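Local coordinates for protein endoglucanase (Clostridium thermocellum, PDB 2YIK) that probably hydrolyses internal beta-1,4-glucosidic bonds of cellulose, as a family 9 glycoside hydrolase of the cellulase type, at residues A[38-42]-A[425-431]; A[108-113]-A[167-171]; A[259-263]-A[275-279]; A[329-334]-A[360-364]. One frame throughout, in Å; residues are numbered along the deposited sequence.

Contact 1: A[38-42]-A[425-431]; sequences YNYAK and MDYLLGK
Tyr40 and Asp426 join the two segments through the single hydrogen bond between them: Tyr40 OH donates a hydrogen bond to Asp426 OD1 at 2.6 Å, on the syn side of the carboxylate. The ring and carboxylate planes are only 6° apart, so the oxygen meets the ring at its edge. The Tyr40 hydroxyl is also bonded to Arg422 NE, which suits a buried phenol, and a charged guanidinium so near would be expected to favour an ionised Asp426. Tyr38 treats the same aspartate as a surface: its ring stacks on the carboxylate with the planes 25° apart, and its CB is 3.4 Å from Asp426 OD1. With CG anti to the carbonyl carbon (chi1 -50°), this ring runs along the end of the helix, where CD1 meets Leu429 CB edge-on at 3.6 Å and OH reaches Lys431 CB at 3.5 Å. Gly430, at positive phi, closes the helix in a Schellman motif. Met425, bent at chi2 and chi3, brings CG beside Tyr40 CE1. Thus the start of helix 40-47, capped by Asn39, rests on the C-terminal end of helix 416-428, while helix 499-516 touches both Tyr40 and Met425 and helix 392-408 packs against Met425 and Leu428.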
loop_
_atom_site.group_PDB
_atom_site.type_symbol
_atom_site.label_atom_id
_atom_site.label_comp_id
_atom_site.label_asym_id
_atom_site.label_seq_id
_atom_site.Cartn_x
_atom_site.Cartn_y
_atom_site.Cartn_z
ATOM N N TYR A 38 21.816 13.235 1.301
ATOM C CA TYR A 38 20.807 12.495 2.123
ATOM C C TYR A 38 19.817 13.493 2.707
ATOM O O TYR A 38 19.765 13.740 3.913
ATOM C CB TYR A 38 21.527 11.705 3.213
ATOM C CG TYR A 38 22.650 10.881 2.622
ATOM C CD1 TYR A 38 22.430 10.068 1.506
ATOM C CD2 TYR A 38 23.948 10.977 3.119
ATOM C CE1 TYR A 38 23.482 9.375 0.892
ATOM C CE2 TYR A 38 25.008 10.290 2.511
ATOM C CZ TYR A 38 24.766 9.495 1.399
ATOM O OH TYR A 38 25.815 8.843 0.777
ATOM N N ASN A 39 19.031 14.044 1.788
ATOM C CA ASN A 39 18.001 15.045 2.032
ATOM C C ASN A 39 16.658 14.314 2.092
ATOM O O ASN A 39 16.117 13.925 1.060
ATOM C CB ASN A 39 18.024 16.029 0.855
ATOM C CG ASN A 39 17.017 17.150 0.993
ATOM O OD1 ASN A 39 16.064 17.058 1.768
ATOM N ND2 ASN A 39 17.215 18.217 0.217
ATOM N N TYR A 40 16.121 14.139 3.295
ATOM C CA TYR A 40 14.866 13.421 3.466
ATOM C C TYR A 40 13.627 14.193 3.045
ATOM O O TYR A 40 12.602 13.588 2.737
ATOM C CB TYR A 40 14.743 12.943 4.914
ATOM C CG TYR A 40 16.008 12.270 5.395
ATOM C CD1 TYR A 40 16.568 11.202 4.683
ATOM C CD2 TYR A 40 16.693 12.747 6.514
ATOM C CE1 TYR A 40 17.783 10.636 5.071
ATOM C CE2 TYR A 40 17.907 12.186 6.909
ATOM C CZ TYR A 40 18.446 11.139 6.182
ATOM O OH TYR A 40 19.661 10.629 6.565
ATOM N N ALA A 41 13.713 15.520 3.027
ATOM C CA ALA A 41 12.574 16.337 2.604
ATOM C C ALA A 41 12.385 16.130 1.109
ATOM O O ALA A 41 11.268 15.956 0.621
ATOM C CB ALA A 41 12.829 17.818 2.900
ATOM N N LYS A 42 13.492 16.142 0.382
ATOM C CA LYS A 42 13.454 15.941 -1.057
ATOM C C LYS A 42 13.081 14.491 -1.366
ATOM O O LYS A 42 12.402 14.212 -2.355
ATOM C CB LYS A 42 14.818 16.270 -1.665
ATOM C CG LYS A 42 14.925 15.937 -3.141
ATOM C CD LYS A 42 16.318 16.233 -3.706
ATOM C CE LYS A 42 16.493 15.550 -5.062
ATOM N NZ LYS A 42 17.769 15.925 -5.738
ATOM N N MET A 425 18.301 4.125 5.134
ATOM C CA MET A 425 17.855 5.023 4.067
ATOM C C MET A 425 19.075 5.627 3.374
ATOM O O MET A 425 19.098 5.760 2.146
ATOM C CB MET A 425 16.977 6.155 4.606
ATOM C CG MET A 425 16.374 7.019 3.498
ATOM S SD MET A 425 15.316 6.047 2.378
ATOM C CE MET A 425 13.721 6.101 3.329
ATOM N N ASP A 426 20.086 5.993 4.159
ATOM C CA ASP A 426 21.299 6.559 3.570
ATOM C C ASP A 426 21.968 5.522 2.657
ATOM O O ASP A 426 22.523 5.886 1.618
ATOM C CB ASP A 426 22.271 7.044 4.656
ATOM C CG ASP A 426 21.776 8.296 5.370
ATOM O OD1 ASP A 426 20.735 8.859 4.962
ATOM O OD2 ASP A 426 22.434 8.725 6.342
ATOM N N TYR A 427 21.916 4.239 3.026
ATOM C CA TYR A 427 22.500 3.208 2.161
ATOM C C TYR A 427 21.726 3.223 0.846
ATOM O O TYR A 427 22.316 3.243 -0.239
ATOM C CB TYR A 427 22.393 1.800 2.780
ATOM C CG TYR A 427 22.826 0.667 1.844
ATOM C CD1 TYR A 427 22.015 0.270 0.783
ATOM C CD2 TYR A 427 24.059 0.015 2.002
ATOM C CE1 TYR A 427 22.412 -0.736 -0.106
ATOM C CE2 TYR A 427 24.465 -1.003 1.116
ATOM C CZ TYR A 427 23.635 -1.367 0.062
ATOM O OH TYR A 427 24.013 -2.339 -0.849
ATOM N N LEU A 428 20.399 3.214 0.940
ATOM C CA LEU A 428 19.573 3.214 -0.261
ATOM C C LEU A 428 19.724 4.486 -1.090
ATOM O O LEU A 428 19.492 4.466 -2.296
ATOM C CB LEU A 428 18.098 2.980 0.100
ATOM C CG LEU A 428 17.756 1.537 0.510
ATOM C CD1 LEU A 428 16.325 1.471 1.045
ATOM C CD2 LEU A 428 17.928 0.606 -0.683
ATOM N N LEU A 429 20.126 5.586 -0.460
ATOM C CA LEU A 429 20.309 6.833 -1.191
ATOM C C LEU A 429 21.708 6.948 -1.808
ATOM O O LEU A 429 22.010 7.934 -2.472
ATOM C CB LEU A 429 20.027 8.038 -0.279
ATOM C CG LEU A 429 18.565 8.227 0.159
ATOM C CD1 LEU A 429 18.440 9.463 1.045
ATOM C CD2 LEU A 429 17.669 8.365 -1.072
ATOM N N GLY A 430 22.562 5.950 -1.587
ATOM C CA GLY A 430 23.895 6.008 -2.173
ATOM C C GLY A 430 25.098 5.670 -1.303
ATOM O O GLY A 430 26.200 5.508 -1.823
ATOM N N LYS A 431 24.904 5.573 0.009
ATOM C CA LYS A 431 25.995 5.257 0.928
ATOM C C LYS A 431 26.214 3.734 0.907
ATOM O O LYS A 431 25.939 3.033 1.885
ATOM C CB LYS A 431 25.627 5.747 2.330
ATOM C CG LYS A 431 26.783 5.852 3.294
ATOM C CD LYS A 431 26.443 6.810 4.431
ATOM C CE LYS A 431 27.546 6.821 5.479
ATOM N NZ LYS A 431 27.110 7.488 6.740
#

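Contact 2: A[108-113]-A[167-171]; sequences VDVSGG and RCTFR
Arg167 starts with CG anti to its carbonyl carbon (chi1 -80°) and then bends at chi3 (-58°), a course that swings the guanidinium over to Ser111. There NH2 donates to Ser111 O at 3.0 Å with an N-H...O angle of 151°; the oxygen lies near the guanidinium plane, while the donor is tilted from the carbonyl plane. NE adds a weak bond to the same oxygen, so one carbonyl takes one good and one weak bond from the same guanidinium. Gly112 suits the spot beside NH2, with its CA only 3.5 Å away and a positive phi that glycine tolerates. Water 2, in the guanidinium plane, accepts from NH2 at 2.7 Å and also from Gly113 N. A second water donates to both Asp109 O and Arg167 O, joining two carbonyls that could not bond directly. Asp109 serves its own segment: OD1 takes Ser111 OG and Ser111 N, the latter making an Asx turn that fixes the bend presenting Ser111 O. The apolar side is looser. Cys168 SG lies 4.1 Å from Val110 CB, and Phe170 CZ is 4.2 Å from Val108 CB. Since the arginine reaches a neutral carbonyl and a water, and Arg167 NE stays 4.6 Å from Asp109 OD2, directional hydrogen bonds rather than a salt bridge tie the loop to the end of helix 151-167, with the nearby carboxylate probably adding a mild attraction.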
loop_
_atom_site.group_PDB
_atom_site.type_symbol
_atom_site.label_atom_id
_atom_site.label_comp_id
_atom_site.label_asym_id
_atom_site.label_seq_id
_atom_site.Cartn_x
_atom_site.Cartn_y
_atom_site.Cartn_z
ATOM N N VAL A 108 -20.334 -1.090 -16.448
ATOM C CA VAL A 108 -20.004 -0.588 -15.121
ATOM C C VAL A 108 -18.669 0.132 -15.214
ATOM O O VAL A 108 -17.867 -0.143 -16.108
ATOM C CB VAL A 108 -19.918 -1.713 -14.070
ATOM C CG1 VAL A 108 -21.281 -2.390 -13.921
ATOM C CG2 VAL A 108 -18.851 -2.709 -14.460
ATOM N N ASP A 109 -18.443 1.063 -14.294
ATOM C CA ASP A 109 -17.214 1.840 -14.268
ATOM C C ASP A 109 -16.240 1.353 -13.190
ATOM O O ASP A 109 -16.445 1.591 -12.000
ATOM C CB ASP A 109 -17.561 3.315 -14.035
ATOM C CG ASP A 109 -16.343 4.222 -14.061
ATOM O OD1 ASP A 109 -15.209 3.726 -14.253
ATOM O OD2 ASP A 109 -16.524 5.447 -13.884
ATOM N N VAL A 110 -15.186 0.655 -13.604
ATOM C CA VAL A 110 -14.181 0.181 -12.655
ATOM C C VAL A 110 -12.838 0.815 -13.017
ATOM O O VAL A 110 -11.774 0.216 -12.847
ATOM C CB VAL A 110 -14.049 -1.367 -12.646
ATOM C CG1 VAL A 110 -15.310 -1.992 -12.065
ATOM C CG2 VAL A 110 -13.791 -1.884 -14.038
ATOM N N SER A 111 -12.910 2.048 -13.510
ATOM C CA SER A 111 -11.730 2.801 -13.900
ATOM C C SER A 111 -11.152 3.553 -12.704
ATOM O O SER A 111 -11.811 3.721 -11.674
ATOM C CB SER A 111 -12.080 3.812 -14.996
ATOM O OG SER A 111 -12.817 4.903 -14.465
ATOM N N GLY A 112 -9.911 3.998 -12.855
ATOM C CA GLY A 112 -9.255 4.740 -11.796
ATOM C C GLY A 112 -8.194 3.945 -11.067
ATOM O O GLY A 112 -7.817 2.855 -11.493
ATOM N N GLY A 113 -7.709 4.489 -9.962
ATOM C CA GLY A 113 -6.690 3.781 -9.214
ATOM C C GLY A 113 -5.322 3.817 -9.874
ATOM O O GLY A 113 -5.033 4.687 -10.702
ATOM N N ARG A 167 -15.833 3.461 -5.870
ATOM C CA ARG A 167 -16.552 3.261 -7.132
ATOM C C ARG A 167 -16.682 1.762 -7.420
ATOM O O ARG A 167 -17.643 1.318 -8.044
ATOM C CB ARG A 167 -15.802 3.913 -8.305
ATOM C CG ARG A 167 -15.992 5.412 -8.467
ATOM C CD ARG A 167 -15.458 5.875 -9.823
ATOM N NE ARG A 167 -14.050 5.550 -9.967
ATOM C CZ ARG A 167 -13.054 6.309 -9.524
ATOM N NH1 ARG A 167 -13.310 7.456 -8.913
ATOM N NH2 ARG A 167 -11.803 5.902 -9.672
ATOM N N CYS A 168 -15.702 0.986 -6.964
ATOM C CA CYS A 168 -15.698 -0.460 -7.190
ATOM C C CYS A 168 -16.514 -1.247 -6.171
ATOM O O CYS A 168 -16.655 -2.466 -6.279
ATOM C CB CYS A 168 -14.257 -0.978 -7.220
ATOM S SG CYS A 168 -13.346 -0.532 -8.733
ATOM N N THR A 169 -17.042 -0.548 -5.173
ATOM C CA THR A 169 -17.857 -1.199 -4.162
ATOM C C THR A 169 -19.314 -0.945 -4.528
ATOM O O THR A 169 -19.815 0.171 -4.374
ATOM C CB THR A 169 -17.583 -0.641 -2.749
ATOM O OG1 THR A 169 -16.178 -0.717 -2.464
ATOM C CG2 THR A 169 -18.351 -1.449 -1.700
ATOM N N PHE A 170 -19.974 -1.982 -5.032
ATOM C CA PHE A 170 -21.374 -1.902 -5.431
ATOM C C PHE A 170 -22.256 -2.288 -4.243
ATOM O O PHE A 170 -22.274 -3.448 -3.818
ATOM C CB PHE A 170 -21.601 -2.825 -6.629
ATOM C CG PHE A 170 -20.783 -2.448 -7.828
ATOM C CD1 PHE A 170 -19.458 -2.871 -7.939
ATOM C CD2 PHE A 170 -21.293 -1.589 -8.797
ATOM C CE1 PHE A 170 -18.655 -2.442 -8.996
ATOM C CE2 PHE A 170 -20.499 -1.156 -9.860
ATOM C CZ PHE A 170 -19.176 -1.580 -9.956
ATOM N N ARG A 171 -22.967 -1.297 -3.706
ATOM C CA ARG A 171 -23.828 -1.490 -2.541
ATOM C C ARG A 171 -25.298 -1.210 -2.844
ATOM O O ARG A 171 -25.611 -0.416 -3.733
ATOM C CB ARG A 171 -23.382 -0.544 -1.417
ATOM C CG ARG A 171 -21.889 -0.547 -1.134
ATOM C CD ARG A 171 -21.476 0.725 -0.395
ATOM N NE ARG A 171 -21.954 0.755 0.984
ATOM C CZ ARG A 171 -21.960 1.844 1.751
ATOM N NH1 ARG A 171 -21.523 3.003 1.275
ATOM N NH2 ARG A 171 -22.388 1.772 3.004
HETATM O O HOH W 1 -18.408 2.250 -10.478
HETATM O O HOH W 2 -9.453 6.880 -8.880
#

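Contact 3: A[259-263]-A[275-279]; sequences PKGVV and SSKWQ. With CA (calcium ion), chain C.
Lys260 and Trp278 make the main apolar contact, with the aliphatic part of the lysine laid across one face of the indole. CD sits 3.8 Å from the centroid of the six-membered ring and 17° off its normal, a CH-pi contact, while CB approaches CZ2 to 3.4 Å. A bend at chi2 (-66°) keeps the chain over the ring, and NZ turns away to Glu256 O and Asn258 O. Gly261 N comes over the same face, whereas the amide of Gln279 covers the opposite one. Val262, compact and branched, fills the angle between Ser275 and the backbone of 277-278: its CG1 is 3.5 Å from Lys277 C and near the edge of the indole.

No direct hydrogen bond joins the segments; water 3 does so instead, donating to Val263 O and accepting from Ser275 N. Ser275 OG accepts from water 4 at 2.6 Å and is also bonded to Asp217.

Metal binding forms the third group. Lys277 O holds the calcium ion at 2.5 Å, water 4 and another water are ligands, and Asp280 and Asp281 contribute carboxylates. The ammonium of Lys277 pairs with Asp320. Ser275 thereby acts in the second shell, positioning a water ligand. The arrangement is a calcium site in which a loop carbonyl joins acidic side chains of the first turn of helix 279-293, in the helical catalytic domain of a family 9 glycoside hydrolase.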
loop_
_atom_site.group_PDB
_atom_site.type_symbol
_atom_site.label_atom_id
_atom_site.label_comp_id
_atom_site.label_asym_id
_atom_site.label_seq_id
_atom_site.Cartn_x
_atom_site.Cartn_y
_atom_site.Cartn_z
ATOM N N PRO A 259 -18.484 -16.262 4.780
ATOM C CA PRO A 259 -17.442 -17.272 5.001
ATOM C C PRO A 259 -16.043 -16.714 4.736
ATOM O O PRO A 259 -15.831 -15.930 3.811
ATOM C CB PRO A 259 -17.837 -18.383 4.029
ATOM C CG PRO A 259 -19.344 -18.337 4.121
ATOM C CD PRO A 259 -19.609 -16.835 4.017
ATOM N N LYS A 260 -15.095 -17.142 5.557
ATOM C CA LYS A 260 -13.715 -16.684 5.485
ATOM C C LYS A 260 -12.825 -17.418 4.479
ATOM O O LYS A 260 -12.974 -18.619 4.254
ATOM C CB LYS A 260 -13.095 -16.784 6.880
ATOM C CG LYS A 260 -13.909 -16.085 7.977
ATOM C CD LYS A 260 -13.942 -14.565 7.775
ATOM C CE LYS A 260 -14.823 -13.865 8.809
ATOM N NZ LYS A 260 -16.264 -14.207 8.650
ATOM N N GLY A 261 -11.893 -16.677 3.883
ATOM C CA GLY A 261 -10.967 -17.250 2.925
ATOM C C GLY A 261 -10.256 -16.153 2.155
ATOM O O GLY A 261 -10.598 -14.978 2.289
ATOM N N VAL A 262 -9.261 -16.517 1.354
ATOM C CA VAL A 262 -8.552 -15.520 0.563
ATOM C C VAL A 262 -8.991 -15.639 -0.890
ATOM O O VAL A 262 -9.449 -16.693 -1.322
ATOM C CB VAL A 262 -7.008 -15.704 0.647
ATOM C CG1 VAL A 262 -6.550 -15.601 2.100
ATOM C CG2 VAL A 262 -6.598 -17.046 0.042
ATOM N N VAL A 263 -8.887 -14.551 -1.641
ATOM C CA VAL A 263 -9.245 -14.606 -3.047
ATOM C C VAL A 263 -8.253 -15.591 -3.682
ATOM O O VAL A 263 -7.040 -15.496 -3.466
ATOM C CB VAL A 263 -9.141 -13.214 -3.703
ATOM C CG1 VAL A 263 -9.238 -13.335 -5.217
ATOM C CG2 VAL A 263 -10.273 -12.319 -3.184
ATOM N N SER A 275 -1.984 -14.901 -2.083
ATOM C CA SER A 275 -2.270 -14.499 -0.705
ATOM C C SER A 275 -2.165 -15.623 0.318
ATOM O O SER A 275 -2.808 -16.659 0.174
ATOM C CB SER A 275 -3.673 -13.879 -0.640
ATOM O OG SER A 275 -3.985 -13.433 0.666
ATOM N N SER A 276 -1.367 -15.403 1.360
ATOM C CA SER A 276 -1.185 -16.403 2.413
ATOM C C SER A 276 -2.389 -16.508 3.343
ATOM O O SER A 276 -2.856 -17.606 3.632
ATOM C CB SER A 276 0.052 -16.080 3.245
ATOM O OG SER A 276 1.203 -16.080 2.427
ATOM N N LYS A 277 -2.891 -15.376 3.826
ATOM C CA LYS A 277 -4.037 -15.423 4.726
ATOM C C LYS A 277 -4.863 -14.151 4.773
ATOM O O LYS A 277 -4.477 -13.118 4.244
ATOM C CB LYS A 277 -3.592 -15.765 6.144
ATOM C CG LYS A 277 -2.774 -14.682 6.802
ATOM C CD LYS A 277 -1.353 -14.677 6.253
ATOM C CE LYS A 277 -0.708 -13.283 6.302
ATOM N NZ LYS A 277 0.288 -13.118 7.413
ATOM N N TRP A 278 -6.006 -14.244 5.441
ATOM C CA TRP A 278 -6.916 -13.121 5.569
ATOM C C TRP A 278 -6.954 -12.538 6.976
ATOM O O TRP A 278 -7.362 -11.393 7.158
ATOM C CB TRP A 278 -8.334 -13.554 5.184
ATOM C CG TRP A 278 -8.885 -14.660 6.057
ATOM C CD1 TRP A 278 -8.852 -16.005 5.799
ATOM C CD2 TRP A 278 -9.543 -14.511 7.326
ATOM N NE1 TRP A 278 -9.456 -16.697 6.821
ATOM C CE2 TRP A 278 -9.894 -15.813 7.763
ATOM C CE3 TRP A 278 -9.886 -13.409 8.120
ATOM C CZ2 TRP A 278 -10.554 -16.039 8.982
ATOM C CZ3 TRP A 278 -10.550 -13.641 9.338
ATOM C CH2 TRP A 278 -10.882 -14.948 9.746
ATOM N N GLN A 279 -6.528 -13.314 7.968
ATOM C CA GLN A 279 -6.583 -12.850 9.350
ATOM C C GLN A 279 -5.824 -11.567 9.670
ATOM O O GLN A 279 -6.292 -10.765 10.479
ATOM C CB GLN A 279 -6.165 -13.969 10.316
ATOM C CG GLN A 279 -7.159 -15.127 10.348
ATOM C CD GLN A 279 -6.819 -16.231 9.367
ATOM O OE1 GLN A 279 -6.246 -15.991 8.303
ATOM N NE2 GLN A 279 -7.185 -17.457 9.719
HETATM CA CA CA C . -2.835 -11.262 4.391
HETATM O O HOH W 3 -4.265 -16.183 -3.758
HETATM O O HOH W 4 -2.185 -12.445 2.180
HETATM O O HOH W 5 -1.935 -9.063 3.342
#

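Contact 4: A[329-334]-A[360-364]; sequences LAEIND and DFWKP
Ala330 and Trp362 form the tight part of the contact. The methyl CB of Ala330 stands over the five-membered ring of the indole, 3.4 Å from its centroid and 16° off the normal, a CH-pi contact for which the small alanine methyl is well suited. The short residue also lets the backbones close in, and Ala330 CA lies 3.6 Å from Phe361 CB. At the indole edge the one polar group of the ring is satisfied: Trp362 NE1 donates to Asp334 OD2 at 2.7 Å with a nearly straight angle of 171°. The oxygen lies in the ring plane, but the nitrogen stands 29° out of the carboxylate plane on the syn side. Glu331, the next residue of the helix after Ala330, touches the six-membered ring obliquely with CG, near CZ2. Tyr406 and His410 add edge-to-face contacts to the same indole.

Around Phe361 the packing slackens by degrees. Asn333 CB still packs closely on the ring, 3.6 Å from Phe361 CD2, whereas Leu329 CB stays at 4.3 Å from Phe361 CD1. Looser again is the link through water 6, which accepts from Phe361 N and gives a weak bond to Asn333 OD1. On the solvent side, the exposed Asp360 has its CB directed away from the helix, and its OD1 accepts from Trp362 N at 3.0 Å, steadying the type I turn that leads into helix 363-373. Asn333 also belongs to a calcium site with Asp337, Ser340 and Glu344, and Glu344 touches Phe361. The contact is therefore a helix packed against the type I turn that leads into another helix, a turn capped by Asp360, beside a calcium site within the mainly helical catalytic domain of this family 9 enzyme.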
loop_
_atom_site.group_PDB
_atom_site.type_symbol
_atom_site.label_atom_id
_atom_site.label_comp_id
_atom_site.label_asym_id
_atom_site.label_seq_id
_atom_site.Cartn_x
_atom_site.Cartn_y
_atom_site.Cartn_z
ATOM N N LEU A 329 -2.798 -1.560 17.195
ATOM C CA LEU A 329 -3.365 -2.061 18.437
ATOM C C LEU A 329 -2.591 -1.477 19.621
ATOM O O LEU A 329 -3.164 -1.190 20.666
ATOM C CB LEU A 329 -3.324 -3.595 18.472
ATOM C CG LEU A 329 -4.348 -4.295 17.568
ATOM C CD1 LEU A 329 -4.168 -5.805 17.640
ATOM C CD2 LEU A 329 -5.756 -3.916 18.007
ATOM N N ALA A 330 -1.289 -1.283 19.452
ATOM C CA ALA A 330 -0.487 -0.719 20.527
ATOM C C ALA A 330 -0.825 0.761 20.727
ATOM O O ALA A 330 -0.889 1.238 21.862
ATOM C CB ALA A 330 0.995 -0.889 20.226
ATOM N N GLU A 331 -1.033 1.485 19.630
ATOM C CA GLU A 331 -1.380 2.900 19.723
ATOM C C GLU A 331 -2.766 3.024 20.351
ATOM O O GLU A 331 -3.027 3.952 21.098
ATOM C CB GLU A 331 -1.355 3.558 18.337
ATOM C CG GLU A 331 0.031 3.581 17.709
ATOM C CD GLU A 331 0.072 4.197 16.315
ATOM O OE1 GLU A 331 -0.856 4.938 15.932
ATOM O OE2 GLU A 331 1.059 3.940 15.598
ATOM N N ILE A 332 -3.645 2.077 20.044
ATOM C CA ILE A 332 -4.993 2.068 20.595
ATOM C C ILE A 332 -4.896 1.877 22.108
ATOM O O ILE A 332 -5.589 2.541 22.883
ATOM C CB ILE A 332 -5.825 0.926 19.962
ATOM C CG1 ILE A 332 -6.293 1.359 18.569
ATOM C CG2 ILE A 332 -6.991 0.536 20.869
ATOM C CD1 ILE A 332 -6.886 0.244 17.747
ATOM N N ASN A 333 -4.016 0.973 22.522
ATOM C CA ASN A 333 -3.828 0.709 23.933
ATOM C C ASN A 333 -3.265 1.926 24.655
ATOM O O ASN A 333 -3.684 2.235 25.768
ATOM C CB ASN A 333 -2.885 -0.468 24.150
ATOM C CG ASN A 333 -2.631 -0.721 25.614
ATOM O OD1 ASN A 333 -1.536 -0.483 26.128
ATOM N ND2 ASN A 333 -3.657 -1.183 26.299
ATOM N N ASP A 334 -2.309 2.605 24.025
ATOM C CA ASP A 334 -1.695 3.788 24.623
ATOM C C ASP A 334 -2.711 4.907 24.787
ATOM O O ASP A 334 -2.729 5.603 25.798
ATOM C CB ASP A 334 -0.538 4.305 23.758
ATOM C CG ASP A 334 0.708 3.431 23.845
ATOM O OD1 ASP A 334 0.809 2.597 24.770
ATOM O OD2 ASP A 334 1.602 3.600 22.984
ATOM N N ASP A 360 2.110 -7.269 26.142
ATOM C CA ASP A 360 2.460 -5.859 26.055
ATOM C C ASP A 360 2.333 -5.598 24.565
ATOM O O ASP A 360 3.123 -6.102 23.764
ATOM C CB ASP A 360 3.892 -5.604 26.547
ATOM C CG ASP A 360 4.332 -4.149 26.365
ATOM O OD1 ASP A 360 3.825 -3.453 25.458
ATOM O OD2 ASP A 360 5.214 -3.695 27.124
ATOM N N PHE A 361 1.324 -4.821 24.196
ATOM C CA PHE A 361 1.065 -4.549 22.793
ATOM C C PHE A 361 2.242 -4.057 21.949
ATOM O O PHE A 361 2.304 -4.365 20.766
ATOM C CB PHE A 361 -0.166 -3.637 22.668
ATOM C CG PHE A 361 -1.465 -4.346 22.995
ATOM C CD1 PHE A 361 -1.940 -5.366 22.171
ATOM C CD2 PHE A 361 -2.177 -4.041 24.157
ATOM C CE1 PHE A 361 -3.099 -6.076 22.500
ATOM C CE2 PHE A 361 -3.341 -4.748 24.494
ATOM C CZ PHE A 361 -3.799 -5.766 23.662
ATOM N N TRP A 362 3.183 -3.328 22.543
ATOM C CA TRP A 362 4.352 -2.865 21.787
ATOM C C TRP A 362 5.482 -3.906 21.725
ATOM O O TRP A 362 6.370 -3.810 20.875
ATOM C CB TRP A 362 4.927 -1.577 22.387
ATOM C CG TRP A 362 4.251 -0.316 21.942
ATOM C CD1 TRP A 362 3.623 0.596 22.741
ATOM C CD2 TRP A 362 4.152 0.192 20.601
ATOM N NE1 TRP A 362 3.140 1.636 21.985
ATOM C CE2 TRP A 362 3.447 1.414 20.663
ATOM C CE3 TRP A 362 4.582 -0.272 19.346
ATOM C CZ2 TRP A 362 3.168 2.188 19.534
ATOM C CZ3 TRP A 362 4.304 0.497 18.212
ATOM C CH2 TRP A 362 3.601 1.712 18.318
ATOM N N LYS A 363 5.449 -4.894 22.618
ATOM C CA LYS A 363 6.501 -5.908 22.677
ATOM C C LYS A 363 6.738 -6.660 21.366
ATOM O O LYS A 363 7.886 -6.865 20.971
ATOM C CB LYS A 363 6.226 -6.893 23.827
ATOM C CG LYS A 363 7.335 -7.905 24.082
ATOM C CD LYS A 363 8.690 -7.226 24.226
ATOM C CE LYS A 363 9.773 -8.201 24.691
ATOM N NZ LYS A 363 11.060 -7.475 24.895
ATOM N N PRO A 364 5.669 -7.078 20.668
ATOM C CA PRO A 364 5.928 -7.794 19.414
ATOM C C PRO A 364 6.712 -6.960 18.399
ATOM O O PRO A 364 7.505 -7.498 17.621
ATOM C CB PRO A 364 4.526 -8.137 18.921
ATOM C CG PRO A 364 3.763 -8.313 20.199
ATOM C CD PRO A 364 4.237 -7.126 21.010
HETATM O O HOH W 6 0.386 -3.248 26.640
#

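Contact 1 has the longest span along the chain, joining the first modelled residues to 425-431, and the other three fall within that interval in the order 2, 3, 4. In space it stands apart: its centre is 38 Å from that of contact 2 and 37 Å from that of contact 3, each across the centre of the chain. By nearest atoms contacts 3 and 4 are closest, about 9 Å; by centres, contacts 2 and 3, 22 Å. Helix 322-336 links contacts 3 and 4 by touching Lys277 and carrying Asn333. Both hold calcium ligands, of separate sites, while Val108 in contact 2 has its side chain about 5 Å from another calcium ion. All four lie away from His451, the predicted active-site residue.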